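Local coordinates for protein pectate lyase (Cellvibrio cellulosa, PDB 1GXM) that cleaves pectate (polygalacturonic acid) by anti-beta-elimination, this chain being the family 10 polysaccharide lyase catalytic module of a longer protein, at residues M80-K88 with A152-S160; S274-D282 with Y312-I323. All blocks are in the same frame, centred on the assembly; numbering follows the deposited sequence. Where two conformers were deposited one is given.

Interaction 1: M80-K88 with A152-S160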
loop_
_atom_site.group_PDB
_atom_site.type_symbol
_atom_site.label_atom_id
_atom_site.label_comp_id
_atom_site.label_asym_id
_atom_site.label_seq_id
_atom_site.Cartn_x
_atom_site.Cartn_y
_atom_site.Cartn_z
ATOM N N MET A 80 -14.478 3.299 -0.745
ATOM C CA MET A 80 -15.328 2.106 -0.731
ATOM C C MET A 80 -15.506 1.572 0.686
ATOM O O MET A 80 -16.584 1.069 1.018
ATOM C CB MET A 80 -14.867 1.041 -1.716
ATOM C CG MET A 80 -13.888 0.084 -1.162
ATOM S SD MET A 80 -12.962 -0.594 -2.455
ATOM C CE MET A 80 -13.858 -2.097 -2.784
ATOM N N VAL A 81 -14.476 1.687 1.522
ATOM C CA VAL A 81 -14.574 1.208 2.889
ATOM C C VAL A 81 -15.545 2.125 3.628
ATOM O O VAL A 81 -16.438 1.679 4.346
ATOM C CB VAL A 81 -13.197 1.175 3.572
ATOM C CG1 VAL A 81 -13.330 0.938 5.067
ATOM C CG2 VAL A 81 -12.328 0.093 2.938
ATOM N N PHE A 82 -15.359 3.424 3.448
ATOM C CA PHE A 82 -16.239 4.425 4.014
ATOM C C PHE A 82 -17.689 4.204 3.630
ATOM O O PHE A 82 -18.572 4.159 4.494
ATOM C CB PHE A 82 -15.739 5.794 3.569
ATOM C CG PHE A 82 -16.681 6.906 3.869
ATOM C CD1 PHE A 82 -16.946 7.280 5.179
ATOM C CD2 PHE A 82 -17.302 7.579 2.837
ATOM C CE1 PHE A 82 -17.827 8.325 5.435
ATOM C CE2 PHE A 82 -18.159 8.608 3.078
ATOM C CZ PHE A 82 -18.419 8.993 4.373
ATOM N N LEU A 83 -17.963 4.007 2.355
ATOM C CA LEU A 83 -19.357 3.865 1.939
ATOM C C LEU A 83 -19.920 2.521 2.377
ATOM O O LEU A 83 -21.116 2.389 2.586
ATOM C CB LEU A 83 -19.512 4.054 0.434
ATOM C CG LEU A 83 -19.260 5.466 -0.082
ATOM C CD1 LEU A 83 -19.529 5.525 -1.543
ATOM C CD2 LEU A 83 -20.090 6.474 0.667
ATOM N N ALA A 84 -19.074 1.516 2.551
ATOM C CA ALA A 84 -19.549 0.242 3.073
ATOM C C ALA A 84 -20.026 0.424 4.496
ATOM O O ALA A 84 -21.031 -0.166 4.909
ATOM C CB ALA A 84 -18.461 -0.824 2.994
ATOM N N GLU A 85 -19.285 1.221 5.254
ATOM C CA GLU A 85 -19.645 1.532 6.631
ATOM C C GLU A 85 -20.937 2.338 6.650
ATOM O O GLU A 85 -21.812 2.080 7.440
ATOM C CB GLU A 85 -18.523 2.290 7.330
ATOM C CG GLU A 85 -18.851 2.718 8.751
ATOM C CD GLU A 85 -18.955 1.568 9.737
ATOM O OE1 GLU A 85 -18.467 0.469 9.455
ATOM O OE2 GLU A 85 -19.532 1.767 10.842
ATOM N N VAL A 86 -21.066 3.305 5.759
ATOM C CA VAL A 86 -22.301 4.075 5.662
ATOM C C VAL A 86 -23.471 3.170 5.340
ATOM O O VAL A 86 -24.543 3.330 5.928
ATOM C CB VAL A 86 -22.177 5.197 4.607
ATOM C CG1 VAL A 86 -23.530 5.848 4.353
ATOM C CG2 VAL A 86 -21.181 6.224 5.045
ATOM N N TYR A 87 -23.292 2.226 4.428
ATOM C CA TYR A 87 -24.328 1.260 4.124
ATOM C C TYR A 87 -24.687 0.424 5.351
ATOM O O TYR A 87 -25.871 0.194 5.647
ATOM C CB TYR A 87 -23.935 0.355 2.961
ATOM C CG TYR A 87 -25.000 -0.670 2.692
ATOM C CD1 TYR A 87 -26.301 -0.267 2.404
ATOM C CD2 TYR A 87 -24.728 -2.023 2.756
ATOM C CE1 TYR A 87 -27.310 -1.207 2.190
ATOM C CE2 TYR A 87 -25.721 -2.966 2.521
ATOM C CZ TYR A 87 -27.018 -2.547 2.249
ATOM O OH TYR A 87 -28.002 -3.485 2.015
ATOM N N LYS A 88 -23.668 -0.020 6.070
ATOM C CA LYS A 88 -23.854 -0.825 7.266
ATOM C C LYS A 88 -24.629 -0.033 8.306
ATOM O O LYS A 88 -25.529 -0.582 8.953
ATOM C CB LYS A 88 -22.501 -1.278 7.820
ATOM C CG LYS A 88 -22.557 -2.141 9.085
ATOM C CD LYS A 88 -21.144 -2.501 9.519
ATOM C CE LYS A 88 -21.089 -3.216 10.872
ATOM N NZ LYS A 88 -21.711 -4.553 10.829
ATOM N N ALA A 152 -16.186 -6.676 9.024
ATOM C CA ALA A 152 -16.723 -5.330 9.062
ATOM C C ALA A 152 -15.811 -4.394 8.279
ATOM O O ALA A 152 -14.597 -4.419 8.457
ATOM C CB ALA A 152 -16.834 -4.855 10.508
ATOM N N PRO A 153 -16.363 -3.499 7.472
ATOM C CA PRO A 153 -17.805 -3.225 7.314
ATOM C C PRO A 153 -18.545 -4.063 6.280
ATOM O O PRO A 153 -19.675 -3.695 5.929
ATOM C CB PRO A 153 -17.787 -1.776 6.847
ATOM C CG PRO A 153 -16.535 -1.693 6.034
ATOM C CD PRO A 153 -15.530 -2.578 6.689
ATOM N N PHE A 154 -17.950 -5.154 5.818
ATOM C CA PHE A 154 -18.496 -5.961 4.727
ATOM C C PHE A 154 -19.255 -7.173 5.252
ATOM O O PHE A 154 -19.496 -8.140 4.519
ATOM C CB PHE A 154 -17.375 -6.411 3.796
ATOM C CG PHE A 154 -16.538 -5.271 3.292
ATOM C CD1 PHE A 154 -17.056 -4.378 2.362
ATOM C CD2 PHE A 154 -15.256 -5.072 3.757
ATOM C CE1 PHE A 154 -16.287 -3.306 1.896
ATOM C CE2 PHE A 154 -14.485 -4.001 3.287
ATOM C CZ PHE A 154 -15.002 -3.120 2.374
ATOM N N ASP A 155 -19.655 -7.094 6.514
ATOM C CA ASP A 155 -20.471 -8.167 7.133
ATOM C C ASP A 155 -21.958 -7.804 7.060
ATOM O O ASP A 155 -22.714 -7.940 8.028
ATOM C CB ASP A 155 -20.029 -8.466 8.570
ATOM C CG ASP A 155 -20.139 -7.273 9.490
ATOM O OD1 ASP A 155 -20.257 -6.118 9.019
ATOM O OD2 ASP A 155 -20.109 -7.397 10.729
ATOM N N THR A 156 -22.354 -7.342 5.884
ATOM C CA THR A 156 -23.727 -6.999 5.563
ATOM C C THR A 156 -24.096 -7.776 4.321
ATOM O O THR A 156 -23.350 -8.623 3.847
ATOM C CB THR A 156 -23.874 -5.491 5.300
ATOM O OG1 THR A 156 -23.112 -5.123 4.143
ATOM C CG2 THR A 156 -23.260 -4.662 6.417
ATOM N N ASP A 157 -25.236 -7.457 3.742
ATOM C CA ASP A 157 -25.638 -8.119 2.511
ATOM C C ASP A 157 -25.046 -7.461 1.258
ATOM O O ASP A 157 -25.489 -7.737 0.136
ATOM C CB ASP A 157 -27.168 -8.199 2.424
ATOM C CG ASP A 157 -27.830 -6.845 2.316
ATOM O OD1 ASP A 157 -27.155 -5.835 2.035
ATOM O OD2 ASP A 157 -29.060 -6.694 2.468
ATOM N N VAL A 158 -24.036 -6.609 1.445
ATOM C CA VAL A 158 -23.345 -5.966 0.330
ATOM C C VAL A 158 -22.837 -6.993 -0.670
ATOM O O VAL A 158 -22.930 -6.786 -1.863
ATOM C CB VAL A 158 -22.232 -4.991 0.807
ATOM C CG1 VAL A 158 -21.130 -5.680 1.598
ATOM C CG2 VAL A 158 -21.634 -4.264 -0.382
ATOM N N PHE A 159 -22.320 -8.108 -0.168
ATOM C CA PHE A 159 -21.771 -9.145 -1.007
ATOM C C PHE A 159 -22.401 -10.476 -0.724
ATOM O O PHE A 159 -22.793 -10.759 0.406
ATOM C CB PHE A 159 -20.266 -9.237 -0.772
ATOM C CG PHE A 159 -19.523 -7.991 -1.165
ATOM C CD1 PHE A 159 -19.703 -7.429 -2.419
ATOM C CD2 PHE A 159 -18.656 -7.392 -0.287
ATOM C CE1 PHE A 159 -19.014 -6.284 -2.789
ATOM C CE2 PHE A 159 -17.957 -6.227 -0.657
ATOM C CZ PHE A 159 -18.148 -5.681 -1.894
ATOM N N SER A 160 -22.429 -11.296 -1.758
ATOM C CA SER A 160 -22.857 -12.682 -1.681
ATOM C C SER A 160 -21.666 -13.612 -1.540
ATOM O O SER A 160 -20.512 -13.197 -1.659
ATOM C CB SER A 160 -23.586 -13.045 -2.971
ATOM O OG SER A 160 -22.675 -13.096 -4.053
HETATM O O HOH W 1 -21.431 -2.909 4.078
HETATM O O HOH W 2 -19.858 -5.873 12.708
#

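Interaction 2: S274-D282 with Y312-I323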
loop_
_atom_site.group_PDB
_atom_site.type_symbol
_atom_site.label_atom_id
_atom_site.label_comp_id
_atom_site.label_asym_id
_atom_site.label_seq_id
_atom_site.Cartn_x
_atom_site.Cartn_y
_atom_site.Cartn_z
ATOM N N SER A 274 18.304 5.667 18.089
ATOM C CA SER A 274 17.252 5.714 17.074
ATOM C C SER A 274 17.713 4.884 15.891
ATOM O O SER A 274 18.886 4.645 15.700
ATOM C CB SER A 274 17.017 7.164 16.643
ATOM O OG SER A 274 16.220 7.271 15.462
ATOM N N LYS A 275 16.756 4.424 15.103
ATOM C CA LYS A 275 17.040 3.764 13.840
ATOM C C LYS A 275 16.249 4.465 12.760
ATOM O O LYS A 275 15.084 4.800 12.949
ATOM C CB LYS A 275 16.613 2.317 13.934
ATOM C CG LYS A 275 17.468 1.493 14.895
ATOM C CD LYS A 275 16.885 0.086 15.077
ATOM C CE LYS A 275 17.699 -0.710 16.056
ATOM N NZ LYS A 275 17.139 -2.062 16.300
ATOM N N MET A 276 16.891 4.656 11.628
ATOM C CA MET A 276 16.287 5.265 10.453
ATOM C C MET A 276 16.289 4.239 9.340
ATOM O O MET A 276 17.218 3.453 9.184
ATOM C CB MET A 276 17.068 6.496 10.003
ATOM C CG MET A 276 16.349 7.326 8.978
ATOM S SD MET A 276 17.409 8.520 8.181
ATOM C CE MET A 276 18.153 7.467 6.905
ATOM N N TRP A 277 15.253 4.299 8.528
ATOM C CA TRP A 277 15.205 3.528 7.301
ATOM C C TRP A 277 15.224 4.476 6.133
ATOM O O TRP A 277 14.669 5.567 6.184
ATOM C CB TRP A 277 13.939 2.649 7.246
ATOM C CG TRP A 277 14.022 1.507 8.192
ATOM C CD1 TRP A 277 14.426 0.243 7.911
ATOM C CD2 TRP A 277 13.764 1.543 9.607
ATOM N NE1 TRP A 277 14.421 -0.521 9.050
ATOM C CE2 TRP A 277 14.004 0.250 10.102
ATOM C CE3 TRP A 277 13.304 2.518 10.491
ATOM C CZ2 TRP A 277 13.836 -0.083 11.429
ATOM C CZ3 TRP A 277 13.122 2.178 11.810
ATOM C CH2 TRP A 277 13.390 0.887 12.268
ATOM N N TYR A 278 15.885 4.055 5.065
ATOM C CA TYR A 278 15.835 4.784 3.825
ATOM C C TYR A 278 14.566 4.469 3.053
ATOM O O TYR A 278 14.003 3.379 3.149
ATOM C CB TYR A 278 17.038 4.459 2.958
ATOM C CG TYR A 278 18.334 4.968 3.532
ATOM C CD1 TYR A 278 19.071 4.212 4.427
ATOM C CD2 TYR A 278 18.816 6.214 3.187
ATOM C CE1 TYR A 278 20.257 4.695 4.949
ATOM C CE2 TYR A 278 19.991 6.706 3.714
ATOM C CZ TYR A 278 20.708 5.939 4.580
ATOM O OH TYR A 278 21.880 6.445 5.091
ATOM N N ARG A 279 14.129 5.426 2.256
ATOM C CA ARG A 279 13.028 5.174 1.350
ATOM C C ARG A 279 13.411 4.222 0.219
ATOM O O ARG A 279 12.572 3.428 -0.227
ATOM C CB ARG A 279 12.524 6.482 0.789
ATOM C CG ARG A 279 11.244 6.379 0.018
ATOM C CD ARG A 279 10.550 7.666 -0.011
ATOM N NE ARG A 279 9.254 7.604 -0.649
ATOM C CZ ARG A 279 8.402 8.592 -0.624
ATOM N NH1 ARG A 279 8.722 9.707 -0.014
ATOM N NH2 ARG A 279 7.234 8.474 -1.223
ATOM N N PHE A 280 14.655 4.320 -0.226
ATOM C CA PHE A 280 15.167 3.534 -1.341
ATOM C C PHE A 280 16.461 2.865 -0.952
ATOM O O PHE A 280 17.382 3.528 -0.491
ATOM C CB PHE A 280 15.441 4.428 -2.539
ATOM C CG PHE A 280 14.264 5.250 -2.966
ATOM C CD1 PHE A 280 13.259 4.700 -3.745
ATOM C CD2 PHE A 280 14.162 6.570 -2.586
ATOM C CE1 PHE A 280 12.178 5.455 -4.102
ATOM C CE2 PHE A 280 13.084 7.324 -2.945
ATOM C CZ PHE A 280 12.095 6.772 -3.731
ATOM N N TYR A 281 16.534 1.564 -1.180
ATOM C CA TYR A 281 17.756 0.805 -1.011
ATOM C C TYR A 281 18.148 0.166 -2.323
ATOM O O TYR A 281 17.314 -0.334 -3.067
ATOM C CB TYR A 281 17.566 -0.334 -0.030
ATOM C CG TYR A 281 17.378 0.106 1.378
ATOM C CD1 TYR A 281 16.138 0.464 1.845
ATOM C CD2 TYR A 281 18.457 0.187 2.238
ATOM C CE1 TYR A 281 15.958 0.850 3.147
ATOM C CE2 TYR A 281 18.297 0.591 3.534
ATOM C CZ TYR A 281 17.046 0.915 4.002
ATOM O OH TYR A 281 16.844 1.326 5.303
ATOM N N ASP A 282 19.439 0.126 -2.581
ATOM C CA ASP A 282 19.921 -0.543 -3.771
ATOM C C ASP A 282 19.565 -2.028 -3.717
ATOM O O ASP A 282 19.789 -2.693 -2.702
ATOM C CB ASP A 282 21.420 -0.348 -3.904
ATOM C CG ASP A 282 21.969 -0.968 -5.142
ATOM O OD1 ASP A 282 22.311 -2.179 -5.127
ATOM O OD2 ASP A 282 22.056 -0.317 -6.173
ATOM N N TYR A 312 10.435 15.950 -0.816
ATOM C CA TYR A 312 10.168 14.516 -0.808
ATOM C C TYR A 312 10.933 13.927 0.357
ATOM O O TYR A 312 12.048 14.370 0.644
ATOM C CB TYR A 312 10.683 13.932 -2.119
ATOM C CG TYR A 312 10.255 12.544 -2.499
ATOM C CD1 TYR A 312 9.006 12.298 -3.025
ATOM C CD2 TYR A 312 11.134 11.473 -2.403
ATOM C CE1 TYR A 312 8.649 11.031 -3.418
ATOM C CE2 TYR A 312 10.773 10.210 -2.778
ATOM C CZ TYR A 312 9.542 9.993 -3.322
ATOM O OH TYR A 312 9.156 8.731 -3.705
ATOM N N SER A 313 10.336 12.961 1.049
ATOM C CA SER A 313 10.999 12.329 2.182
ATOM C C SER A 313 11.854 11.177 1.704
ATOM O O SER A 313 11.365 10.267 1.039
ATOM C CB SER A 313 10.002 11.774 3.178
ATOM O OG SER A 313 9.298 12.815 3.770
ATOM N N TRP A 314 13.115 11.173 2.074
ATOM C CA TRP A 314 14.081 10.177 1.605
ATOM C C TRP A 314 14.382 9.100 2.634
ATOM O O TRP A 314 15.168 8.209 2.379
ATOM C CB TRP A 314 15.369 10.880 1.162
ATOM C CG TRP A 314 15.092 11.717 -0.025
ATOM C CD1 TRP A 314 14.715 13.025 -0.037
ATOM C CD2 TRP A 314 15.005 11.263 -1.375
ATOM N NE1 TRP A 314 14.457 13.427 -1.321
ATOM C CE2 TRP A 314 14.626 12.361 -2.162
ATOM C CE3 TRP A 314 15.254 10.050 -2.007
ATOM C CZ2 TRP A 314 14.484 12.288 -3.520
ATOM C CZ3 TRP A 314 15.105 9.982 -3.371
ATOM C CH2 TRP A 314 14.702 11.083 -4.109
ATOM N N GLY A 315 13.737 9.189 3.793
ATOM C CA GLY A 315 13.920 8.237 4.854
ATOM C C GLY A 315 12.867 8.481 5.891
ATOM O O GLY A 315 12.121 9.448 5.827
ATOM N N GLY A 316 12.845 7.617 6.879
ATOM C CA GLY A 316 11.879 7.733 7.929
ATOM C C GLY A 316 11.900 6.559 8.864
ATOM O O GLY A 316 12.721 5.680 8.795
ATOM N N ASN A 317 10.932 6.567 9.755
ATOM C CA ASN A 317 10.814 5.588 10.799
ATOM C C ASN A 317 9.960 4.400 10.350
ATOM O O ASN A 317 9.139 3.886 11.093
ATOM C CB ASN A 317 10.276 6.358 12.026
ATOM C CG ASN A 317 9.810 5.438 13.125
ATOM O OD1 ASN A 317 8.807 5.634 13.824
ATOM N ND2 ASN A 317 10.594 4.411 13.305
ATOM N N TYR A 318 10.197 3.934 9.138
ATOM C CA TYR A 318 9.270 3.012 8.500
ATOM C C TYR A 318 9.180 1.674 9.191
ATOM O O TYR A 318 8.120 1.095 9.260
ATOM C CB TYR A 318 9.734 2.755 7.070
ATOM C CG TYR A 318 9.961 3.970 6.239
ATOM C CD1 TYR A 318 9.064 5.024 6.220
ATOM C CD2 TYR A 318 11.086 4.065 5.448
ATOM C CE1 TYR A 318 9.290 6.127 5.429
ATOM C CE2 TYR A 318 11.320 5.153 4.687
ATOM C CZ TYR A 318 10.437 6.179 4.658
ATOM O OH TYR A 318 10.669 7.260 3.849
ATOM N N GLY A 319 10.304 1.173 9.657
ATOM C CA GLY A 319 10.364 -0.180 10.189
ATOM C C GLY A 319 9.748 -0.391 11.562
ATOM O O GLY A 319 9.363 -1.501 11.891
ATOM N N THR A 320 9.682 0.650 12.374
ATOM C CA THR A 320 9.243 0.513 13.764
ATOM C C THR A 320 7.945 -0.230 13.875
ATOM O O THR A 320 7.822 -1.189 14.632
ATOM C CB THR A 320 9.159 1.895 14.398
ATOM O OG1 THR A 320 10.480 2.448 14.362
ATOM C CG2 THR A 320 8.748 1.823 15.879
ATOM N N SER A 321 6.968 0.192 13.106
ATOM C CA SER A 321 5.628 -0.348 13.255
ATOM C C SER A 321 5.601 -1.851 12.920
ATOM O O SER A 321 5.033 -2.657 13.658
ATOM C CB SER A 321 4.642 0.431 12.397
ATOM O OG SER A 321 4.913 0.282 11.042
ATOM N N ILE A 322 6.219 -2.235 11.818
ATOM C CA ILE A 322 6.142 -3.632 11.417
ATOM C C ILE A 322 7.003 -4.511 12.288
ATOM O O ILE A 322 6.653 -5.644 12.550
ATOM C CB ILE A 322 6.466 -3.827 9.908
ATOM C CG1 ILE A 322 5.862 -5.139 9.403
ATOM C CG2 ILE A 322 7.941 -3.724 9.614
ATOM C CD1 ILE A 322 4.354 -5.141 9.356
ATOM N N ILE A 323 8.128 -3.989 12.752
ATOM C CA ILE A 323 9.016 -4.755 13.629
ATOM C C ILE A 323 8.331 -5.013 14.954
ATOM O O ILE A 323 8.341 -6.137 15.456
ATOM C CB ILE A 323 10.344 -4.010 13.832
ATOM C CG1 ILE A 323 11.138 -4.075 12.530
ATOM C CG2 ILE A 323 11.122 -4.585 15.017
ATOM C CD1 ILE A 323 12.337 -3.188 12.535
HETATM O O HOH W 3 7.433 12.380 0.376
HETATM O O HOH W 4 16.260 6.746 0.326
#

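Interaction 1: M80-K88 with A152-S160
The hydroxyl of Thr-156 is held from two directions across from Tyr-87: OG1 accepts a hydrogen bond from the backbone N-H of Val-158 in an ST turn and donates to a water that itself donates to the carbonyl oxygens of Ala-84 and Pro-153. That water, 2.8 Å from Thr-156 OG1, thus ties the helix 77-90 to the loop 152-160. Beside it, Tyr-87 OH donates to Asp-157 OD1 in a very short bond of 2.5 Å. Ring and carboxylate are turned 23° apart, and OD1 sits at the ring edge in its plane. Lys-88 runs straight past the methyl of Thr-156 and bends only at its last torsion (chi4 67°), which brings NZ 2.8 Å from Asp-155 OD1 in a salt bridge, on the syn side but 28° out of the carboxylate plane; a second water joins NZ to Asp-155 OD2. Nearer the start of the helical segment, Ala-84 CB lies 3.5 Å from Phe-154 CE1 and also touches Pro-153 CG. Pro-153, which follows a cis peptide bond, puts its CB 3.5 Å from Glu-85 OE1, an oxygen salt-bridged to Arg-29. One salt bridge, one phenol hydrogen bond and a shared water thus accompany an apolar patch of Ala-84, Pro-153 and Phe-154.

Interaction 2: S274-D282 with Y312-I323
Trp-277 and Gly-316 exchange both backbone bonds of an antiparallel hydrogen-bonded pair: Trp-277 N reaches Gly-316 O at 2.9 Å, and Gly-316 N reaches Trp-277 O at 2.8 Å. One step on, Tyr-278 faces Gly-315 in a non-hydrogen-bonded pair, and Tyr-278 N is satisfied within its own segment by Tyr-281 OH. Arg-279 N donates to Trp-314 O from above the carbonyl plane (53° out of it), and the same oxygen accepts from a water that takes the N-H of Phe-280. Extended from CG to NE, Arg-279 delivers NH1 to Ser-313 O at 2.9 Å, in the carbonyl plane and on a lone pair; a further water links NH1 to Ser-313 N. Its guanidinium lies flat on the Tyr-312 ring, planes 11° apart and centres 3.8 Å apart, an off-centre cation-pi contact. The Tyr-312 hydroxyl lies over the guanidinium but bonds to Glu-210, while Phe-280 CE2 meets the ring at its edge. At the other end, Gly-319 CA sits over the six-membered ring of Trp-277, 3.6 Å from its centroid, and Ile-323 CD1 meets CZ2. Trp-277 NE1 donates to Phe-246 O, and Trp-314 NE1 to Arg-308 O. The pairing of Trp-277 and Tyr-278 with Gly-316 and Gly-315 is a short antiparallel beta ladder leading toward the last helix of the chain, with Gly-319 and Ile-323 packing on Trp-277.

How the interactions relate
Interactions 1 and 2 lie on opposite sides of the chain's centre, their own centres about 34 Å apart and their nearest atoms about 19 Å apart, so neither touches the other. Both segments of interaction 1 precede those of interaction 2 in sequence, and all four belong to the pectic acid lyase catalytic module. Interaction 1 joins helix 77-90 to the loop between helices 136-148 and 161-181, in a helical part of the module; interaction 2 joins a strand to the segment leading into the last helix. Water bridges occur in both, whereas carboxylates bound across the contact belong to interaction 1 and strand pairing to interaction 2.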